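Local coordinates for protein leukotriene A-4 hydrolase (Saccharomyces cerevisiae, PDB 2XQ0) that cleaves di- and tripeptides as a zinc-dependent aminopeptidase of the M1 family and shows weak epoxide hydrolase activity toward substrates including leukotriene A4, at residues D27-T33 / T51-L57; P161-F167 / K199-Y205; F531-K535 / F566-K571; Y475-W481 / L513-L518. All coordinates share one frame; numbering follows the deposited sequence.

Interaction 1. Residues D27-T33 / T51-L57; sequences DFAVLHT and TFQLKKL
Phe28 to Thr33 and Thr51 to Lys56 pair as the two arms of an antiparallel beta hairpin, and the pairing shows how a strand can absorb one extra residue. Ala29 and Lys55 exchange two backbone hydrogen bonds, the shorter running from Ala29 N to Lys55 O at 2.7 Å. Beyond Val30 the register slips: Leu31 and His32 both face Gln53, a classic beta bulge. Gln53 O takes a bond from Leu31 N at 2.9 Å and a weak one from His32 N at 3.5 Å, while Gln53 N returns a bond to His32 O.

On the buried side of the pair, Val30 and Leu54 lie alongside each other, with Val30 CG2 touching Leu54 CD2 at 3.6 Å. The next pair along that side is Thr33 and Phe52, where Thr33 OG1 lies at the edge of the ring, 3.4 Å from Phe52 CD1. With OG1 beside the backbone N and CG2 anti to it (chi1 -55°), both branches of Thr33 reach the Phe52 ring, and the hydroxyl is also hydrogen-bonded to Ser165.

The other side carries His32, Gln53 and Lys55, and also Ala29, whose CB touches Leu57 CD2. Both ring nitrogens of His32 are engaged, ND1 with Thr166 and NE2 with Thr168, which fixes the turn of the imidazole, and Gln53 OE1 bonds to Thr113. The hairpin therefore lies in the middle of the large mixed sheet of the N-terminal domain, strand 28-40 flanked by strand 165-172 and strand 45-56 by strand 111-120.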
# COMPACT_ATOMS: atom_id res chain seq x y z
N ASP A 27 8.63 21.46 17.95
CA ASP A 27 9.02 22.83 18.30
C ASP A 27 8.42 23.87 17.37
O ASP A 27 8.61 25.07 17.57
CB ASP A 27 10.54 22.98 18.28
CG ASP A 27 11.22 22.21 19.40
OD1 ASP A 27 10.52 21.81 20.35
OD2 ASP A 27 12.45 22.00 19.32
N PHE A 28 7.74 23.42 16.32
CA PHE A 28 7.22 24.32 15.31
C PHE A 28 5.85 23.87 14.84
O PHE A 28 5.51 22.69 14.93
CB PHE A 28 8.15 24.36 14.09
CG PHE A 28 9.56 24.76 14.42
CD1 PHE A 28 9.93 26.09 14.42
CD2 PHE A 28 10.51 23.79 14.73
CE1 PHE A 28 11.23 26.46 14.72
CE2 PHE A 28 11.81 24.16 15.04
CZ PHE A 28 12.17 25.49 15.03
N ALA A 29 5.08 24.82 14.33
CA ALA A 29 3.85 24.50 13.63
C ALA A 29 4.08 24.79 12.16
O ALA A 29 4.61 25.84 11.81
CB ALA A 29 2.71 25.34 14.15
N VAL A 30 3.71 23.86 11.29
CA VAL A 30 3.84 24.08 9.86
C VAL A 30 2.50 24.54 9.32
O VAL A 30 1.57 23.76 9.19
CB VAL A 30 4.33 22.83 9.09
CG1 VAL A 30 4.40 23.13 7.60
CG2 VAL A 30 5.68 22.40 9.60
N LEU A 31 2.43 25.83 9.00
CA LEU A 31 1.18 26.45 8.57
C LEU A 31 0.92 26.29 7.08
O LEU A 31 -0.22 26.31 6.65
CB LEU A 31 1.21 27.93 8.94
CG LEU A 31 1.58 28.13 10.41
CD1 LEU A 31 1.63 29.60 10.77
CD2 LEU A 31 0.61 27.36 11.30
N HIS A 32 1.98 26.15 6.29
CA HIS A 32 1.84 25.98 4.84
C HIS A 32 3.17 25.57 4.23
O HIS A 32 4.23 25.98 4.71
CB HIS A 32 1.35 27.28 4.18
CG HIS A 32 1.05 27.12 2.72
ND1 HIS A 32 -0.09 26.50 2.26
CD2 HIS A 32 1.77 27.46 1.62
CE1 HIS A 32 -0.07 26.47 0.94
NE2 HIS A 32 1.05 27.04 0.52
N THR A 33 3.10 24.77 3.17
CA THR A 33 4.28 24.31 2.43
C THR A 33 4.12 24.55 0.93
O THR A 33 3.15 24.10 0.32
CB THR A 33 4.53 22.81 2.62
OG1 THR A 33 4.61 22.51 4.01
CG2 THR A 33 5.82 22.37 1.92
N THR A 51 9.27 26.14 0.30
CA THR A 51 9.06 27.25 1.23
C THR A 51 8.03 26.84 2.27
O THR A 51 6.94 26.40 1.93
CB THR A 51 8.54 28.51 0.49
OG1 THR A 51 9.41 28.82 -0.60
CG2 THR A 51 8.47 29.69 1.44
N PHE A 52 8.40 26.96 3.54
CA PHE A 52 7.51 26.69 4.66
C PHE A 52 7.14 28.00 5.35
O PHE A 52 8.01 28.85 5.60
CB PHE A 52 8.19 25.82 5.71
CG PHE A 52 8.64 24.48 5.20
CD1 PHE A 52 7.73 23.44 5.06
CD2 PHE A 52 9.97 24.25 4.89
CE1 PHE A 52 8.15 22.20 4.62
CE2 PHE A 52 10.38 23.01 4.43
CZ PHE A 52 9.47 21.99 4.30
N GLN A 53 5.87 28.14 5.69
CA GLN A 53 5.45 29.17 6.63
C GLN A 53 5.40 28.44 7.96
O GLN A 53 4.66 27.46 8.12
CB GLN A 53 4.07 29.72 6.28
CG GLN A 53 3.90 30.19 4.85
CD GLN A 53 4.76 31.38 4.55
OE1 GLN A 53 5.06 32.19 5.43
NE2 GLN A 53 5.16 31.51 3.28
N LEU A 54 6.21 28.89 8.91
CA LEU A 54 6.34 28.20 10.20
C LEU A 54 5.99 29.09 11.38
O LEU A 54 6.02 30.32 11.28
CB LEU A 54 7.76 27.66 10.38
CG LEU A 54 8.31 26.69 9.34
CD1 LEU A 54 9.72 26.25 9.74
CD2 LEU A 54 7.38 25.49 9.19
N LYS A 55 5.68 28.45 12.51
CA LYS A 55 5.49 29.17 13.76
C LYS A 55 6.23 28.46 14.89
O LYS A 55 6.00 27.27 15.14
CB LYS A 55 4.01 29.31 14.10
CG LYS A 55 3.72 30.09 15.38
CD LYS A 55 2.24 30.46 15.50
CE LYS A 55 1.34 29.23 15.44
NZ LYS A 55 -0.12 29.57 15.40
N LYS A 56 7.12 29.19 15.55
CA LYS A 56 7.82 28.68 16.72
C LYS A 56 6.80 28.41 17.82
O LYS A 56 5.96 29.25 18.13
CB LYS A 56 8.84 29.69 17.24
CG LYS A 56 9.85 30.18 16.21
CD LYS A 56 10.86 31.14 16.84
CE LYS A 56 11.71 31.85 15.79
NZ LYS A 56 12.84 32.59 16.41
N LEU A 57 6.88 27.22 18.42
CA LEU A 57 6.04 26.88 19.55
C LEU A 57 6.84 27.08 20.85
O LEU A 57 8.06 26.92 20.87
CB LEU A 57 5.53 25.44 19.43
CG LEU A 57 4.80 25.06 18.13
CD1 LEU A 57 4.36 23.60 18.17
CD2 LEU A 57 3.59 25.95 17.88

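Interaction 2. Residues P161-F167 / K199-Y205; sequences PSVKSTF and KVPIPAY
Lys164 NZ, at the end of a side chain that runs beside the ring of Pro203, is gripped by Thr313 OG1, by the carbonyls of Leu311 and Lys424, and by a water 3.0 Å away that bridges to Pro201 O. This lysine sits where strand 165-172 of the N-terminal beta domain of M1 aminopeptidases pairs with the short strand 201-202, just after the chain turns a corner at Val200. The pairing is a single antiparallel hydrogen-bonded bridge: Ser165 N reaches Ile202 O at 2.9 Å, and Ile202 N answers to Ser165 O along a nearly straight bond (171° at the hydrogen). Prolines on both sides of Ile202 have no N-H to offer. CA-H...O contacts flank the bridge instead, as from Pro203 CA to Val163 O, and a second water links that carbonyl to Ala204 N.

Bends in the Lys164 chain bring its CD to 3.5 Å from Pro203 CD, a tight fit. Ile202 holds CG1 between its backbone N and carbonyl carbon (chi1 59°), and that branch meets Phe167 CD1 at 3.7 Å, the two side chains crossing at about a right angle. Toward the active site, the side chain of Tyr205 lies about 6 Å from the bound bestatin and about 4 Å from the side chains of the substrate-binding residues Glu147 and Met276. At the edge of its ring Pro161 CB touches Tyr205 CE2 at 3.7 Å.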
# COMPACT_ATOMS: atom_id res chain seq x y z
N PRO A 161 4.50 11.55 10.04
CA PRO A 161 3.06 11.66 9.80
C PRO A 161 2.35 12.49 10.88
O PRO A 161 1.16 12.81 10.72
CB PRO A 161 2.59 10.20 9.78
CG PRO A 161 3.67 9.42 10.49
CD PRO A 161 4.96 10.16 10.19
N SER A 162 3.07 12.86 11.94
CA SER A 162 2.57 13.81 12.93
C SER A 162 2.44 15.23 12.39
O SER A 162 1.69 16.04 12.93
CB SER A 162 3.44 13.84 14.19
OG SER A 162 3.19 12.71 15.01
N VAL A 163 3.18 15.56 11.32
CA VAL A 163 3.11 16.91 10.77
C VAL A 163 2.28 16.94 9.50
O VAL A 163 2.59 16.23 8.56
CB VAL A 163 4.53 17.46 10.49
CG1 VAL A 163 4.47 18.82 9.79
CG2 VAL A 163 5.30 17.56 11.80
N LYS A 164 1.21 17.74 9.49
CA LYS A 164 0.36 17.87 8.31
C LYS A 164 0.22 19.34 7.96
O LYS A 164 0.11 20.19 8.85
CB LYS A 164 -1.02 17.25 8.55
CG LYS A 164 -0.94 15.86 9.18
CD LYS A 164 -2.02 14.94 8.65
CE LYS A 164 -3.32 15.12 9.39
NZ LYS A 164 -4.32 14.09 9.00
N SER A 165 0.21 19.64 6.67
CA SER A 165 0.30 21.00 6.16
C SER A 165 -0.45 21.09 4.86
O SER A 165 -0.45 20.13 4.09
CB SER A 165 1.77 21.32 5.88
OG SER A 165 1.91 22.55 5.22
N THR A 166 -1.11 22.22 4.60
CA THR A 166 -1.58 22.51 3.26
C THR A 166 -0.37 22.67 2.33
O THR A 166 0.74 23.02 2.78
CB THR A 166 -2.44 23.78 3.25
OG1 THR A 166 -1.69 24.86 3.82
CG2 THR A 166 -3.70 23.56 4.10
N PHE A 167 -0.58 22.41 1.04
CA PHE A 167 0.46 22.59 0.02
C PHE A 167 -0.01 23.42 -1.16
O PHE A 167 -1.17 23.37 -1.56
CB PHE A 167 0.92 21.24 -0.55
CG PHE A 167 1.84 20.48 0.34
CD1 PHE A 167 1.35 19.77 1.42
CD2 PHE A 167 3.20 20.41 0.06
CE1 PHE A 167 2.20 19.05 2.23
CE2 PHE A 167 4.07 19.69 0.88
CZ PHE A 167 3.57 19.01 1.96
N LYS A 199 -5.68 21.79 -0.36
CA LYS A 199 -6.22 22.66 0.68
C LYS A 199 -6.55 21.93 1.99
O LYS A 199 -6.81 22.57 3.01
CB LYS A 199 -7.42 23.46 0.17
CG LYS A 199 -7.10 24.33 -1.04
CD LYS A 199 -8.00 25.56 -1.16
CE LYS A 199 -9.31 25.24 -1.86
NZ LYS A 199 -10.03 26.49 -2.27
N VAL A 200 -6.52 20.59 1.97
CA VAL A 200 -6.65 19.80 3.20
C VAL A 200 -5.25 19.48 3.69
O VAL A 200 -4.43 19.04 2.89
CB VAL A 200 -7.37 18.44 2.90
CG1 VAL A 200 -7.41 17.57 4.16
CG2 VAL A 200 -8.75 18.67 2.33
N PRO A 201 -4.94 19.73 4.99
CA PRO A 201 -3.56 19.50 5.43
C PRO A 201 -3.16 18.04 5.28
O PRO A 201 -3.96 17.16 5.60
CB PRO A 201 -3.57 19.90 6.92
CG PRO A 201 -4.79 20.71 7.11
CD PRO A 201 -5.78 20.32 6.05
N ILE A 202 -1.94 17.78 4.81
CA ILE A 202 -1.47 16.40 4.63
C ILE A 202 -0.03 16.19 5.14
O ILE A 202 0.74 17.15 5.22
CB ILE A 202 -1.60 15.92 3.15
CG1 ILE A 202 -0.81 16.82 2.17
CG2 ILE A 202 -3.09 15.84 2.74
CD1 ILE A 202 -0.56 16.14 0.79
N PRO A 203 0.31 14.95 5.55
CA PRO A 203 1.70 14.59 5.89
C PRO A 203 2.55 14.50 4.61
O PRO A 203 2.01 14.26 3.52
CB PRO A 203 1.55 13.20 6.54
CG PRO A 203 0.31 12.63 5.95
CD PRO A 203 -0.61 13.80 5.67
N ALA A 204 3.85 14.69 4.74
CA ALA A 204 4.75 14.64 3.58
C ALA A 204 4.70 13.30 2.84
O ALA A 204 4.93 13.26 1.63
CB ALA A 204 6.20 14.95 4.01
N TYR A 205 4.41 12.22 3.55
CA TYR A 205 4.54 10.90 2.92
C TYR A 205 3.42 10.70 1.88
O TYR A 205 3.51 9.81 1.05
CB TYR A 205 4.55 9.77 3.95
CG TYR A 205 3.20 9.39 4.51
CD1 TYR A 205 2.33 8.58 3.78
CD2 TYR A 205 2.79 9.84 5.75
CE1 TYR A 205 1.10 8.23 4.29
CE2 TYR A 205 1.56 9.50 6.26
CZ TYR A 205 0.72 8.70 5.53
OH TYR A 205 -0.51 8.36 6.03
O HOH W 1 5.00 15.72 7.14
O HOH W 2 -5.73 15.50 6.81

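Interaction 3. Residues F531-K535 / F566-K571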
# COMPACT_ATOMS: atom_id res chain seq x y z
N PHE A 531 2.69 -34.35 -0.48
CA PHE A 531 3.14 -34.97 -1.73
C PHE A 531 3.20 -33.89 -2.79
O PHE A 531 2.69 -32.79 -2.59
CB PHE A 531 2.19 -36.09 -2.15
CG PHE A 531 0.83 -35.61 -2.55
CD1 PHE A 531 0.49 -35.46 -3.89
CD2 PHE A 531 -0.12 -35.29 -1.59
CE1 PHE A 531 -0.77 -35.00 -4.25
CE2 PHE A 531 -1.37 -34.84 -1.95
CZ PHE A 531 -1.69 -34.70 -3.28
N ASP A 532 3.82 -34.17 -3.92
CA ASP A 532 3.90 -33.14 -4.95
C ASP A 532 3.14 -33.48 -6.23
O ASP A 532 3.01 -34.64 -6.61
CB ASP A 532 5.35 -32.72 -5.25
CG ASP A 532 6.22 -33.88 -5.68
OD1 ASP A 532 7.24 -33.64 -6.35
OD2 ASP A 532 5.88 -35.04 -5.36
N TRP A 533 2.63 -32.42 -6.84
CA TRP A 533 2.00 -32.48 -8.15
C TRP A 533 2.99 -32.86 -9.25
O TRP A 533 2.58 -33.26 -10.35
CB TRP A 533 1.40 -31.11 -8.48
CG TRP A 533 0.10 -30.87 -7.82
CD1 TRP A 533 -0.13 -30.14 -6.68
CD2 TRP A 533 -1.17 -31.36 -8.24
NE1 TRP A 533 -1.47 -30.14 -6.39
CE2 TRP A 533 -2.13 -30.89 -7.33
CE3 TRP A 533 -1.59 -32.15 -9.32
CZ2 TRP A 533 -3.49 -31.19 -7.45
CZ3 TRP A 533 -2.93 -32.45 -9.44
CH2 TRP A 533 -3.87 -31.97 -8.51
N ALA A 534 4.29 -32.73 -8.97
CA ALA A 534 5.28 -33.07 -9.98
C ALA A 534 5.11 -34.51 -10.46
O ALA A 534 5.45 -34.82 -11.60
CB ALA A 534 6.69 -32.83 -9.45
N LYS A 535 4.57 -35.37 -9.60
CA LYS A 535 4.51 -36.80 -9.89
C LYS A 535 3.19 -37.22 -10.53
O LYS A 535 2.94 -38.41 -10.75
CB LYS A 535 4.81 -37.61 -8.63
CG LYS A 535 4.01 -37.18 -7.40
CD LYS A 535 4.35 -38.02 -6.18
CE LYS A 535 3.43 -37.70 -5.01
NZ LYS A 535 3.70 -38.55 -3.81
N PHE A 566 1.20 -22.74 -9.81
CA PHE A 566 0.77 -24.14 -9.85
C PHE A 566 1.65 -24.92 -10.81
O PHE A 566 2.04 -26.06 -10.52
CB PHE A 566 -0.67 -24.30 -10.29
CG PHE A 566 -1.08 -25.73 -10.49
CD1 PHE A 566 -1.29 -26.57 -9.39
CD2 PHE A 566 -1.23 -26.25 -11.77
CE1 PHE A 566 -1.67 -27.90 -9.57
CE2 PHE A 566 -1.61 -27.58 -11.95
CZ PHE A 566 -1.83 -28.40 -10.85
N GLN A 567 1.96 -24.31 -11.95
CA GLN A 567 2.81 -24.94 -12.95
C GLN A 567 4.17 -25.28 -12.37
O GLN A 567 4.74 -26.33 -12.68
CB GLN A 567 2.95 -24.05 -14.19
CG GLN A 567 1.74 -24.11 -15.12
CD GLN A 567 1.85 -23.14 -16.28
OE1 GLN A 567 2.85 -22.44 -16.43
NE2 GLN A 567 0.81 -23.09 -17.11
N ILE A 568 4.68 -24.40 -11.51
CA ILE A 568 5.99 -24.60 -10.89
C ILE A 568 5.93 -25.69 -9.82
O ILE A 568 6.77 -26.59 -9.78
CB ILE A 568 6.53 -23.30 -10.26
CG1 ILE A 568 6.76 -22.23 -11.34
CG2 ILE A 568 7.82 -23.57 -9.50
CD1 ILE A 568 7.59 -22.71 -12.51
N PHE A 569 4.92 -25.60 -8.95
CA PHE A 569 4.69 -26.60 -7.92
C PHE A 569 4.53 -28.00 -8.52
O PHE A 569 4.82 -29.01 -7.88
CB PHE A 569 3.46 -26.23 -7.08
CG PHE A 569 3.79 -25.51 -5.80
CD1 PHE A 569 4.17 -24.17 -5.81
CD2 PHE A 569 3.73 -26.17 -4.58
CE1 PHE A 569 4.48 -23.51 -4.64
CE2 PHE A 569 4.04 -25.52 -3.40
CZ PHE A 569 4.42 -24.18 -3.42
N ALA A 570 4.06 -28.03 -9.77
CA ALA A 570 3.90 -29.27 -10.52
C ALA A 570 5.12 -29.53 -11.41
O ALA A 570 5.18 -30.54 -12.12
CB ALA A 570 2.63 -29.22 -11.36
N LYS A 571 6.09 -28.63 -11.36
CA LYS A 571 7.32 -28.79 -12.13
C LYS A 571 7.05 -29.21 -13.58
O LYS A 571 7.67 -30.15 -14.09
CB LYS A 571 8.25 -29.80 -11.45
CG LYS A 571 8.72 -29.38 -10.06
CD LYS A 571 9.66 -30.41 -9.45
CE LYS A 571 10.25 -29.91 -8.14
NZ LYS A 571 9.18 -29.58 -7.16
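Ala534 and Ala570 bring the two backbones to a CA-CA distance of 4.1 Å, the 3-10 turn 533-535 meeting the end of helix 557-569 without a hydrogen bond between them; a CA-H...O contact from Ala534 CA to Ala570 O, 3.3 Å long and 160° at the hydrogen, takes that place. Around this close approach the side chains illustrate how an aromatic pair can fasten a loop to a helix. Phe566 turns its edge to the face of Trp533 in a T-shaped arrangement, the planes at 70° and the centroids of the phenyl and the five-membered ring 5.0 Å apart. Phe566 CE1 does most of the touching, standing over the indole 3.7 Å from Trp533 CD2. With CG anti to its backbone N (chi1 173°), the Phe566 ring leans from the helix toward the loop.

The setting is the all-helical C-terminal domain of the leukotriene A4 hydrolase family, and the helix ends here in a Schellman motif, Lys571 taking the positive phi that lets the chain leave. Closer to the backbones, Trp533 CB packs on Ala570 CB, and the aliphatic part of Lys571 passes the methyl of Ala534, CD being 3.8 Å from Ala534 CB. Lys571 NZ is 4.6 Å from Asp532 OD1, beyond a salt bridge, though the opposite charges may attract weakly. At its rim the indole is anchored too: NE1 donates to Leu518 O. If Trp533 were an alanine, Phe566 would probably lose the face its edge rests on and Leu518 O its indole partner. The six-membered end of the indole reaches Trp481.

Interaction 4. Residues Y475-W481 / L513-L518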
# COMPACT_ATOMS: atom_id res chain seq x y z
N TYR A 475 -12.80 -24.92 -1.88
CA TYR A 475 -12.15 -25.95 -1.07
C TYR A 475 -12.55 -27.36 -1.51
O TYR A 475 -11.70 -28.24 -1.62
CB TYR A 475 -12.49 -25.73 0.41
CG TYR A 475 -11.83 -24.50 1.00
CD1 TYR A 475 -10.53 -24.16 0.68
CD2 TYR A 475 -12.51 -23.68 1.90
CE1 TYR A 475 -9.92 -23.04 1.23
CE2 TYR A 475 -11.92 -22.55 2.45
CZ TYR A 475 -10.62 -22.24 2.11
OH TYR A 475 -10.02 -21.12 2.66
N GLN A 476 -13.84 -27.58 -1.75
CA GLN A 476 -14.27 -28.89 -2.23
C GLN A 476 -13.55 -29.35 -3.50
O GLN A 476 -13.10 -30.48 -3.58
CB GLN A 476 -15.78 -28.94 -2.43
CG GLN A 476 -16.54 -28.84 -1.13
CD GLN A 476 -18.04 -28.79 -1.35
OE1 GLN A 476 -18.55 -29.36 -2.32
NE2 GLN A 476 -18.75 -28.12 -0.45
N LEU A 477 -13.46 -28.46 -4.49
CA LEU A 477 -12.82 -28.82 -5.75
C LEU A 477 -11.35 -29.13 -5.56
O LEU A 477 -10.86 -30.14 -6.07
CB LEU A 477 -12.99 -27.72 -6.80
CG LEU A 477 -12.50 -28.08 -8.20
CD1 LEU A 477 -13.32 -29.24 -8.77
CD2 LEU A 477 -12.60 -26.87 -9.12
N ALA A 478 -10.62 -28.26 -4.86
CA ALA A 478 -9.20 -28.51 -4.64
C ALA A 478 -9.00 -29.87 -3.97
O ALA A 478 -8.14 -30.65 -4.38
CB ALA A 478 -8.55 -27.39 -3.82
N ASP A 479 -9.79 -30.15 -2.95
CA ASP A 479 -9.77 -31.47 -2.32
C ASP A 479 -10.01 -32.58 -3.37
O ASP A 479 -9.25 -33.55 -3.44
CB ASP A 479 -10.81 -31.55 -1.20
CG ASP A 479 -10.52 -30.56 -0.07
OD1 ASP A 479 -9.40 -30.02 -0.02
OD2 ASP A 479 -11.41 -30.33 0.78
N LYS A 480 -11.04 -32.41 -4.18
CA LYS A 480 -11.39 -33.39 -5.21
C LYS A 480 -10.24 -33.63 -6.20
O LYS A 480 -9.95 -34.77 -6.57
CB LYS A 480 -12.65 -32.95 -5.96
CG LYS A 480 -13.20 -33.99 -6.93
CD LYS A 480 -14.34 -33.40 -7.78
CE LYS A 480 -14.83 -34.40 -8.84
NZ LYS A 480 -15.82 -33.81 -9.80
N TRP A 481 -9.60 -32.55 -6.64
CA TRP A 481 -8.43 -32.65 -7.51
C TRP A 481 -7.30 -33.39 -6.83
O TRP A 481 -6.65 -34.23 -7.45
CB TRP A 481 -7.95 -31.27 -7.99
CG TRP A 481 -8.55 -30.90 -9.30
CD1 TRP A 481 -9.63 -30.10 -9.51
CD2 TRP A 481 -8.13 -31.38 -10.58
NE1 TRP A 481 -9.90 -30.02 -10.87
CE2 TRP A 481 -8.99 -30.80 -11.54
CE3 TRP A 481 -7.12 -32.24 -11.02
CZ2 TRP A 481 -8.86 -31.05 -12.90
CZ3 TRP A 481 -6.98 -32.48 -12.36
CH2 TRP A 481 -7.85 -31.89 -13.29
N LEU A 513 -7.87 -18.34 -5.00
CA LEU A 513 -7.96 -19.22 -3.83
C LEU A 513 -7.88 -20.69 -4.22
O LEU A 513 -7.19 -21.48 -3.57
CB LEU A 513 -9.25 -18.97 -3.04
CG LEU A 513 -9.43 -19.87 -1.80
CD1 LEU A 513 -8.34 -19.62 -0.76
CD2 LEU A 513 -10.78 -19.66 -1.18
N PHE A 514 -8.58 -21.08 -5.28
CA PHE A 514 -8.49 -22.46 -5.79
C PHE A 514 -7.05 -22.89 -6.10
O PHE A 514 -6.58 -23.91 -5.57
CB PHE A 514 -9.37 -22.63 -7.03
CG PHE A 514 -9.23 -23.97 -7.69
CD1 PHE A 514 -9.59 -25.13 -7.02
CD2 PHE A 514 -8.75 -24.07 -8.99
CE1 PHE A 514 -9.47 -26.37 -7.62
CE2 PHE A 514 -8.62 -25.31 -9.60
CZ PHE A 514 -8.98 -26.46 -8.91
N LEU A 515 -6.36 -22.13 -6.95
CA LEU A 515 -4.98 -22.43 -7.35
C LEU A 515 -4.05 -22.39 -6.15
O LEU A 515 -3.10 -23.17 -6.07
CB LEU A 515 -4.48 -21.44 -8.42
CG LEU A 515 -5.16 -21.52 -9.79
CD1 LEU A 515 -4.90 -20.26 -10.60
CD2 LEU A 515 -4.71 -22.76 -10.55
N GLU A 516 -4.32 -21.48 -5.23
CA GLU A 516 -3.59 -21.44 -3.96
C GLU A 516 -3.78 -22.76 -3.21
O GLU A 516 -2.79 -23.46 -2.93
CB GLU A 516 -4.02 -20.22 -3.13
CG GLU A 516 -3.43 -20.13 -1.73
CD GLU A 516 -1.92 -19.92 -1.73
OE1 GLU A 516 -1.26 -20.24 -2.74
OE2 GLU A 516 -1.39 -19.44 -0.70
N THR A 517 -5.03 -23.11 -2.91
CA THR A 517 -5.37 -24.34 -2.18
C THR A 517 -4.72 -25.59 -2.80
O THR A 517 -4.27 -26.48 -2.08
CB THR A 517 -6.91 -24.53 -2.06
OG1 THR A 517 -7.50 -23.36 -1.48
CG2 THR A 517 -7.26 -25.75 -1.19
N LEU A 518 -4.64 -25.65 -4.12
CA LEU A 518 -3.99 -26.77 -4.80
C LEU A 518 -2.51 -26.90 -4.47
O LEU A 518 -2.01 -28.02 -4.31
CB LEU A 518 -4.15 -26.64 -6.32
CG LEU A 518 -5.54 -26.92 -6.87
CD1 LEU A 518 -5.56 -26.60 -8.36
CD2 LEU A 518 -5.95 -28.37 -6.61
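Ala478 and Thr517 meet where helices 469-484 and 508-519 of the C-terminal helical domain pack side by side, their local axes 9.0 Å apart at closest and running in roughly the same direction at 38°. Such close packing depends on small residues at the crossing: Ala478 CB and Thr517 CG2 are 3.4 Å apart, tighter than ordinary van der Waals contact.

No hydrogen bond crosses between the segments; Thr517 bonds within its own helix. Thr517 OG1 donates to Leu513 O at 2.8 Å, from above the carbonyl plane, and this oxygen also takes the backbone N-H of Thr517. With OG1 beside its own backbone N (chi1 -54°), CG2 is turned to the neighbouring helix. Thr517 OG1 also lies at the edge of the Tyr475 ring, 3.6 Å from Tyr475 CE1. With a glycine in place of Thr517, a gap would probably open against Ala478 CB, Leu513 O would keep only the backbone N-H, and the Tyr475 ring edge would lose a neighbour.

Aromatic contacts centre on Phe514, whose ring is sandwiched: Leu477 CD2 lies over one face and Leu518 CD1 over the opposite one. At the ring's edge stand Ala478 N and Trp481 CD1, the latter 3.7 Å from Phe514 CZ, with the ring planes oblique at 62°. Trp481 is itself held by a hydrogen bond from NE1 to Tyr547 and by a stack with Phe498.

Aliphatic contacts finish the seam. Leu513 meets the hydroxyl end of Tyr475, and Leu518 CD2 sits against Ala478 CA and, at 3.8 Å, against Trp481 CB.

In the fold
The four contacts fall into two pairs on opposite sides of the chain's centre. Interactions 1 and 2 share the large N-terminal sheet, in which strands 28-40 and 165-172 are neighbours; backbone hydrogen bonds run along much of interaction 1 but make a single bridge in interaction 2, which relies more on proline and side-chain packing and on waters, and comes nearer the inhibitor. Interactions 3 and 4, with centres about 14 Å apart, belong to the helical C-terminal region and have no hydrogen bonds across their segments, relying on aromatic and aliphatic contact. Interaction 4 is buried, whereas the others are partly buried, with exposed residues such as Leu31, Lys199 and Lys571.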